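Local coordinates for mandelate racemase/muconate lactonizing protein (Thermobispora bispora, PDB 3VC5), which probably catalyses the magnesium-dependent dehydration of D-glucarate to 5-dehydro-4-deoxy-D-glucarate, as a member of the mandelate racemase/muconate lactonizing enzyme family, at residues I98-A103 / V127-F131; V106-V111 / S122-V127. One frame throughout, in Å; residues are numbered along the deposited sequence.

Helix 123-146 holds both helix 95-106 and the loop that leaves it. Interaction 1 packs I98-A103 of helix 95-106 against V127-F131; interaction 2, nested inside the loop so closed, ties V106-V111 to S122-V127 at the start of the same helix. Their centres lie about 9 Å apart and V127 serves both. They also touch directly: V130 CG2 lies 4.1 Å from V106 CG2, and R129 NH1 packs 3.7 Å from V111 CG1. Both belong to the N-terminal domain of the enolase-type fold and lie away from the magnesium ligands and the predicted catalytic residues.

Interaction 1. Residues I98-A103 / V127-F131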
ATOM      1  N   ILE A  98       5.843 -16.454   2.640  1.00 24.01           N
ATOM      2  CA  ILE A  98       6.036 -16.563   4.083  1.00 23.38           C
ATOM      3  C   ILE A  98       4.739 -16.218   4.834  1.00 21.51           C
ATOM      4  O   ILE A  98       4.354 -16.892   5.798  1.00 22.27           O
ATOM      5  CB  ILE A  98       7.221 -15.652   4.544  1.00 22.46           C
ATOM      6  CG1 ILE A  98       8.534 -16.209   3.994  1.00 25.11           C
ATOM      7  CG2 ILE A  98       7.256 -15.495   6.078  1.00 24.44           C
ATOM      8  CD1 ILE A  98       9.704 -15.227   4.090  1.00 25.50           C
ATOM      9  N   TYR A  99       4.051 -15.179   4.382  1.00 23.42           N
ATOM     10  CA  TYR A  99       2.733 -14.853   4.963  1.00 23.41           C
ATOM     11  C   TYR A  99       1.742 -16.030   4.882  1.00 24.04           C
ATOM     12  O   TYR A  99       1.089 -16.366   5.875  1.00 23.02           O
ATOM     13  CB  TYR A  99       2.133 -13.615   4.292  1.00 22.65           C
ATOM     14  CG  TYR A  99       0.943 -13.067   5.029  1.00 22.00           C
ATOM     15  CD1 TYR A  99       1.095 -12.079   5.975  1.00 22.51           C
ATOM     16  CD2 TYR A  99      -0.356 -13.514   4.740  1.00 22.69           C
ATOM     17  CE1 TYR A  99       0.026 -11.559   6.667  1.00 23.65           C
ATOM     18  CE2 TYR A  99      -1.450 -12.992   5.419  1.00 29.27           C
ATOM     19  CZ  TYR A  99      -1.254 -12.005   6.369  1.00 23.81           C
ATOM     20  OH  TYR A  99      -2.355 -11.505   7.038  1.00 29.21           O
ATOM     21  N   ARG A 100       1.649 -16.679   3.714  1.00 24.10           N
ATOM     22  CA  ARG A 100       0.738 -17.835   3.561  1.00 24.50           C
ATOM     23  C   ARG A 100       1.161 -18.997   4.466  1.00 25.11           C
ATOM     24  O   ARG A 100       0.307 -19.661   5.048  1.00 24.65           O
ATOM     25  CB  ARG A 100       0.671 -18.294   2.100  1.00 28.24           C
ATOM     26  CG  ARG A 100      -0.066 -17.319   1.183  1.00 35.25           C
ATOM     27  CD  ARG A 100      -0.451 -17.977  -0.154  1.00 50.11           C
ATOM     28  NE  ARG A 100       0.691 -18.659  -0.754  1.00 57.20           N
ATOM     29  CZ  ARG A 100       1.546 -18.099  -1.607  1.00 61.36           C
ATOM     30  NH1 ARG A 100       1.398 -16.834  -1.987  1.00 58.11           N
ATOM     31  NH2 ARG A 100       2.558 -18.814  -2.081  1.00 60.85           N
ATOM     32  N   ARG A 101       2.473 -19.207   4.639  1.00 24.34           N
ATOM     33  CA  ARG A 101       2.954 -20.269   5.531  1.00 24.12           C
ATOM     34  C   ARG A 101       2.574 -19.972   6.990  1.00 25.47           C
ATOM     35  O   ARG A 101       2.116 -20.860   7.725  1.00 25.79           O
ATOM     36  CB  ARG A 101       4.486 -20.424   5.385  1.00 25.30           C
ATOM     37  CG  ARG A 101       5.134 -21.562   6.185  1.00 30.25           C
ATOM     38  CD  ARG A 101       4.768 -22.979   5.706  1.00 35.09           C
ATOM     39  NE  ARG A 101       5.004 -23.224   4.277  1.00 40.61           N
ATOM     40  CZ  ARG A 101       6.157 -23.606   3.717  1.00 41.87           C
ATOM     41  NH1 ARG A 101       7.264 -23.774   4.446  1.00 41.25           N
ATOM     42  NH2 ARG A 101       6.212 -23.819   2.401  1.00 45.85           N
ATOM     43  N   VAL A 102       2.730 -18.718   7.403  1.00 24.31           N
ATOM     44  CA  VAL A 102       2.326 -18.327   8.759  1.00 23.84           C
ATOM     45  C   VAL A 102       0.808 -18.552   8.927  1.00 23.28           C
ATOM     46  O   VAL A 102       0.349 -19.080   9.961  1.00 25.10           O
ATOM     47  CB  VAL A 102       2.686 -16.870   9.048  1.00 21.59           C
ATOM     48  CG1 VAL A 102       2.017 -16.396  10.339  1.00 23.96           C
ATOM     49  CG2 VAL A 102       4.212 -16.683   9.146  1.00 22.40           C
ATOM     50  N   ALA A 103       0.030 -18.136   7.927  1.00 22.36           N
ATOM     51  CA  ALA A 103      -1.431 -18.359   7.971  1.00 23.85           C
ATOM     52  C   ALA A 103      -1.785 -19.836   8.096  1.00 24.51           C
ATOM     53  O   ALA A 103      -2.678 -20.209   8.857  1.00 27.01           O
ATOM     54  CB  ALA A 103      -2.119 -17.749   6.760  1.00 26.44           C
ATOM     55  N   VAL A 127      -2.639 -13.675  12.577  1.00 23.21           N
ATOM     56  CA  VAL A 127      -1.662 -13.983  11.498  1.00 24.15           C
ATOM     57  C   VAL A 127      -0.677 -12.818  11.336  1.00 22.34           C
ATOM     58  O   VAL A 127       0.537 -13.025  11.256  1.00 22.55           O
ATOM     59  CB  VAL A 127      -2.372 -14.250  10.179  1.00 22.86           C
ATOM     60  CG1 VAL A 127      -1.343 -14.385   9.011  1.00 25.40           C
ATOM     61  CG2 VAL A 127      -3.224 -15.508  10.306  1.00 27.05           C
ATOM     62  N   ASP A 128      -1.196 -11.581  11.349  1.00 20.73           N
ATOM     63  CA  ASP A 128      -0.343 -10.431  11.127  1.00 20.78           C
ATOM     64  C   ASP A 128       0.640 -10.297  12.291  1.00 19.57           C
ATOM     65  O   ASP A 128       1.802  -9.903  12.095  1.00 21.68           O
ATOM     66  CB  ASP A 128      -1.186  -9.154  11.067  1.00 21.99           C
ATOM     67  CG  ASP A 128      -1.860  -8.964   9.707  1.00 22.83           C
ATOM     68  OD1 ASP A 128      -1.512  -9.710   8.744  1.00 24.61           O
ATOM     69  OD2 ASP A 128      -2.657  -8.011   9.553  1.00 23.25           O
ATOM     70  N   ARG A 129       0.159 -10.542  13.521  1.00 20.33           N
ATOM     71  CA  ARG A 129       1.042 -10.485  14.695  1.00 19.86           C
ATOM     72  C   ARG A 129       2.185 -11.510  14.599  1.00 18.42           C
ATOM     73  O   ARG A 129       3.368 -11.205  14.899  1.00 20.76           O
ATOM     74  CB  ARG A 129       0.264 -10.673  16.016  1.00 20.61           C
ATOM     75  CG  ARG A 129      -0.599  -9.479  16.388  1.00 20.97           C
ATOM     76  CD  ARG A 129      -1.677  -9.840  17.423  1.00 26.39           C
ATOM     77  NE  ARG A 129      -1.221 -10.852  18.360  1.00 34.35           N
ATOM     78  CZ  ARG A 129      -1.020 -10.666  19.658  1.00 30.52           C
ATOM     79  NH1 ARG A 129      -0.619 -11.695  20.408  1.00 33.99           N
ATOM     80  NH2 ARG A 129      -1.249  -9.474  20.216  1.00 31.33           N
ATOM     81  N   VAL A 130       1.862 -12.716  14.139  1.00 21.28           N
ATOM     82  CA  VAL A 130       2.882 -13.755  14.033  1.00 22.25           C
ATOM     83  C   VAL A 130       3.834 -13.453  12.868  1.00 20.69           C
ATOM     84  O   VAL A 130       5.064 -13.510  13.000  1.00 22.97           O
ATOM     85  CB  VAL A 130       2.264 -15.146  13.932  1.00 21.26           C
ATOM     86  CG1 VAL A 130       3.365 -16.205  13.705  1.00 24.15           C
ATOM     87  CG2 VAL A 130       1.468 -15.431  15.229  1.00 23.30           C
ATOM     88  N   PHE A 131       3.271 -13.034  11.757  1.00 21.43           N
ATOM     89  CA  PHE A 131       4.067 -12.721  10.584  1.00 20.62           C
ATOM     90  C   PHE A 131       5.066 -11.581  10.806  1.00 20.74           C
ATOM     91  O   PHE A 131       6.168 -11.622  10.288  1.00 22.07           O
ATOM     92  CB  PHE A 131       3.121 -12.355   9.459  1.00 20.15           C
ATOM     93  CG  PHE A 131       3.804 -11.874   8.188  1.00 19.61           C
ATOM     94  CD1 PHE A 131       4.506 -12.771   7.346  1.00 20.93           C
ATOM     95  CD2 PHE A 131       3.683 -10.536   7.798  1.00 21.68           C
ATOM     96  CE1 PHE A 131       5.091 -12.329   6.170  1.00 23.56           C
ATOM     97  CE2 PHE A 131       4.263 -10.083   6.594  1.00 20.54           C
ATOM     98  CZ  PHE A 131       4.958 -10.987   5.777  1.00 22.19           C
TER
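Two helices of the N-terminal capping domain, 95-106 and 123-146, pack here through Y99 and F131, their short segments running at 120° with axes 9.3 Å apart. Y99 presents a ring edge to the face of F131 in a T-shaped pair, the centroids 4.8 Å apart. CD1 of Y99 stands over the centre of the F131 ring, and CB of Y99 adds a CH-pi contact to the same face. The trans chi1 of Y99 (-168°) sets CG beside its own carbonyl carbon and sends the phenol across to the partner helix. There V127 CG1 covers one face of the phenol in a CH-pi contact, 4.0 Å from the ring centroid. The hydroxyl ends in a short hydrogen bond, Y99 OH donating to D128 OD1 at 2.6 Å; it arrives on the syn side of the carboxylate, 33° out of its plane. Aromatic packing and this bond together restrict the tilt of the phenol. Alongside, V102 CG1 meets V130 CG1 at 3.6 Å, while I98 CG2 borders the F131 ring edge 3.8 Å from CE1. The other carboxylate oxygen of D128 forms a salt bridge with R320, which may favour the charged form. V130 continues the packing onto helix 74-85, and I98 and V102 also touch C138 and F134 farther along helix 123-146.

Interaction 2. Residues V106-V111 / S122-V127; sequences VGANIV and SRVKTV
T126 and R123, on the first turn of helix 123-146, grip the loop that leaves helix 95-106 through a type II' beta turn, V106 to N109. T126 uses both branches: OG1 accepts from V111 N at 3.2 Å, while CG2 rests against V106 CG1 and V111 CG2, at 3.7 and 3.8 Å. With CG2 anti to the backbone N (chi1 -64° for OG1), the methyl enters this apolar patch and the hydroxyl, beside its own backbone N, can donate back to S122 O while accepting from V111 N. R123 is bent at chi2 and chi3, which folds its guanidinium over the turn, one face lying across the peptide between G107 and A108. Its NH1 makes a weak bond to N109 O, though the position of that nitrogen is uncertain. The I110 side chain crosses that of R123 at about a right angle, with CG1 as its nearest atom to the guanidinium. Behind these contacts, the turn is held by V106 O, which accepts from N109 N and, on the opposite face of its plane, from N109 ND2 at 3.0 Å. G107 takes the positive phi of the turn. On the helix side S122 is the N-cap, its OG accepting from K125 N, and K125 NZ is bonded to T118 O and S120 O in the preceding loop. A water bridges the two sides, donating to V111 O and to T126 OG1, the latter at 2.9 Å, and accepting from S122 N at 3.1 Å.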
ATOM      1  N   VAL A 106      -0.910 -20.880  11.812  1.00 27.73           N
ATOM      2  CA  VAL A 106      -1.848 -20.312  12.767  1.00 30.68           C
ATOM      3  C   VAL A 106      -3.170 -21.035  12.639  1.00 32.41           C
ATOM      4  O   VAL A 106      -3.833 -21.294  13.633  1.00 33.62           O
ATOM      5  CB  VAL A 106      -2.038 -18.795  12.513  1.00 31.18           C
ATOM      6  CG1 VAL A 106      -3.264 -18.237  13.236  1.00 34.60           C
ATOM      7  CG2 VAL A 106      -0.776 -18.034  12.927  1.00 30.03           C
ATOM      8  N   GLY A 107      -3.536 -21.365  11.403  1.00 30.83           N
ATOM      9  CA  GLY A 107      -4.678 -22.231  11.162  1.00 37.17           C
ATOM     10  C   GLY A 107      -5.874 -21.559  11.783  1.00 41.93           C
ATOM     11  O   GLY A 107      -6.190 -20.402  11.458  1.00 39.25           O
ATOM     12  N   ALA A 108      -6.524 -22.280  12.698  1.00 40.55           N
ATOM     13  CA  ALA A 108      -7.754 -21.825  13.324  1.00 41.75           C
ATOM     14  C   ALA A 108      -7.547 -21.042  14.628  1.00 41.89           C
ATOM     15  O   ALA A 108      -8.501 -20.521  15.252  1.00 42.79           O
ATOM     16  CB  ALA A 108      -8.636 -23.032  13.579  1.00 41.83           C
ATOM     17  N   ASN A 109      -6.305 -20.973  15.063  1.00 34.77           N
ATOM     18  CA  ASN A 109      -6.011 -20.351  16.337  1.00 30.31           C
ATOM     19  C   ASN A 109      -6.323 -18.846  16.227  1.00 34.61           C
ATOM     20  O   ASN A 109      -6.026 -18.216  15.192  1.00 37.19           O
ATOM     21  CB  ASN A 109      -4.532 -20.567  16.642  1.00 32.61           C
ATOM     22  CG  ASN A 109      -4.230 -21.969  17.110  1.00 41.83           C
ATOM     23  OD1 ASN A 109      -4.531 -22.327  18.245  1.00 48.15           O
ATOM     24  ND2 ASN A 109      -3.607 -22.768  16.242  1.00 47.13           N
ATOM     25  N   ILE A 110      -6.999 -18.291  17.226  1.00 28.77           N
ATOM     26  CA  ILE A 110      -7.043 -16.838  17.410  1.00 27.94           C
ATOM     27  C   ILE A 110      -6.453 -16.527  18.796  1.00 31.81           C
ATOM     28  O   ILE A 110      -6.956 -17.000  19.818  1.00 34.56           O
ATOM     29  CB  ILE A 110      -8.459 -16.267  17.339  1.00 29.78           C
ATOM     30  CG1 ILE A 110      -9.000 -16.347  15.912  1.00 36.77           C
ATOM     31  CG2 ILE A 110      -8.455 -14.794  17.808  1.00 31.12           C
ATOM     32  CD1 ILE A 110     -10.523 -15.963  15.785  1.00 39.44           C
ATOM     33  N   VAL A 111      -5.373 -15.745  18.828  1.00 28.90           N
ATOM     34  CA  VAL A 111      -4.665 -15.492  20.076  1.00 27.91           C
ATOM     35  C   VAL A 111      -5.253 -14.219  20.664  1.00 29.12           C
ATOM     36  O   VAL A 111      -5.282 -13.163  20.000  1.00 30.13           O
ATOM     37  CB  VAL A 111      -3.140 -15.323  19.837  1.00 31.60           C
ATOM     38  CG1 VAL A 111      -2.423 -14.858  21.118  1.00 34.87           C
ATOM     39  CG2 VAL A 111      -2.519 -16.607  19.282  1.00 32.40           C
ATOM     40  N   SER A 122      -8.566 -11.309  16.220  1.00 28.26           N
ATOM     41  CA  SER A 122      -9.218 -11.853  15.046  1.00 27.00           C
ATOM     42  C   SER A 122      -8.232 -12.771  14.355  1.00 27.07           C
ATOM     43  O   SER A 122      -7.037 -12.800  14.696  1.00 25.19           O
ATOM     44  CB  SER A 122      -9.629 -10.748  14.075  1.00 26.86           C
ATOM     45  OG  SER A 122      -8.508  -9.978  13.669  1.00 27.81           O
ATOM     46  N   ARG A 123      -8.712 -13.487  13.353  1.00 26.98           N
ATOM     47  CA  ARG A 123      -7.824 -14.353  12.584  1.00 24.50           C
ATOM     48  C   ARG A 123      -6.736 -13.567  11.874  1.00 27.35           C
ATOM     49  O   ARG A 123      -5.551 -13.925  11.977  1.00 26.40           O
ATOM     50  CB  ARG A 123      -8.592 -15.177  11.553  1.00 27.19           C
ATOM     51  CG  ARG A 123      -7.679 -16.088  10.726  1.00 26.15           C
ATOM     52  CD  ARG A 123      -7.310 -17.364  11.480  1.00 34.49           C
ATOM     53  NE  ARG A 123      -8.270 -18.451  11.255  1.00 50.94           N
ATOM     54  CZ  ARG A 123      -8.922 -19.090  12.222  1.00 51.72           C
ATOM     55  NH1 ARG A 123      -8.714 -18.756  13.485  1.00 51.96           N
ATOM     56  NH2 ARG A 123      -9.778 -20.068  11.929  1.00 43.70           N
ATOM     57  N   VAL A 124      -7.109 -12.509  11.157  1.00 23.95           N
ATOM     58  CA  VAL A 124      -6.106 -11.748  10.409  1.00 24.29           C
ATOM     59  C   VAL A 124      -5.139 -11.088  11.377  1.00 23.09           C
ATOM     60  O   VAL A 124      -3.953 -11.089  11.136  1.00 23.84           O
ATOM     61  CB  VAL A 124      -6.727 -10.717   9.421  1.00 25.17           C
ATOM     62  CG1 VAL A 124      -5.677  -9.779   8.853  1.00 24.48           C
ATOM     63  CG2 VAL A 124      -7.512 -11.457   8.331  1.00 30.10           C
ATOM     64  N   LYS A 125      -5.635 -10.490  12.463  1.00 22.48           N
ATOM     65  CA  LYS A 125      -4.705  -9.833  13.363  1.00 21.30           C
ATOM     66  C   LYS A 125      -3.738 -10.849  13.972  1.00 21.45           C
ATOM     67  O   LYS A 125      -2.556 -10.531  14.226  1.00 21.49           O
ATOM     68  CB  LYS A 125      -5.482  -9.068  14.463  1.00 23.77           C
ATOM     69  CG  LYS A 125      -4.648  -8.080  15.273  1.00 22.95           C
ATOM     70  CD  LYS A 125      -5.549  -7.342  16.260  1.00 29.94           C
ATOM     71  CE  LYS A 125      -4.838  -6.670  17.360  1.00 30.94           C
ATOM     72  NZ  LYS A 125      -5.616  -6.709  18.646  1.00 28.54           N
ATOM     73  N   THR A 126      -4.218 -12.065  14.247  1.00 22.20           N
ATOM     74  CA  THR A 126      -3.348 -13.102  14.820  1.00 22.18           C
ATOM     75  C   THR A 126      -2.243 -13.463  13.825  1.00 22.97           C
ATOM     76  O   THR A 126      -1.035 -13.493  14.171  1.00 23.13           O
ATOM     77  CB  THR A 126      -4.161 -14.352  15.186  1.00 22.70           C
ATOM     78  OG1 THR A 126      -5.081 -13.990  16.221  1.00 24.05           O
ATOM     79  CG2 THR A 126      -3.238 -15.472  15.701  1.00 24.70           C
ATOM     80  N   VAL A 127      -2.639 -13.675  12.577  1.00 23.21           N
ATOM     81  CA  VAL A 127      -1.662 -13.983  11.498  1.00 24.15           C
ATOM     82  C   VAL A 127      -0.677 -12.818  11.336  1.00 22.34           C
ATOM     83  O   VAL A 127       0.537 -13.025  11.256  1.00 22.55           O
ATOM     84  CB  VAL A 127      -2.372 -14.250  10.179  1.00 22.86           C
ATOM     85  CG1 VAL A 127      -1.343 -14.385   9.011  1.00 25.40           C
ATOM     86  CG2 VAL A 127      -3.224 -15.508  10.306  1.00 27.05           C
TER
HETATM   87  O   HOH W   1      -5.685 -11.355  17.388  1.00 31.40           O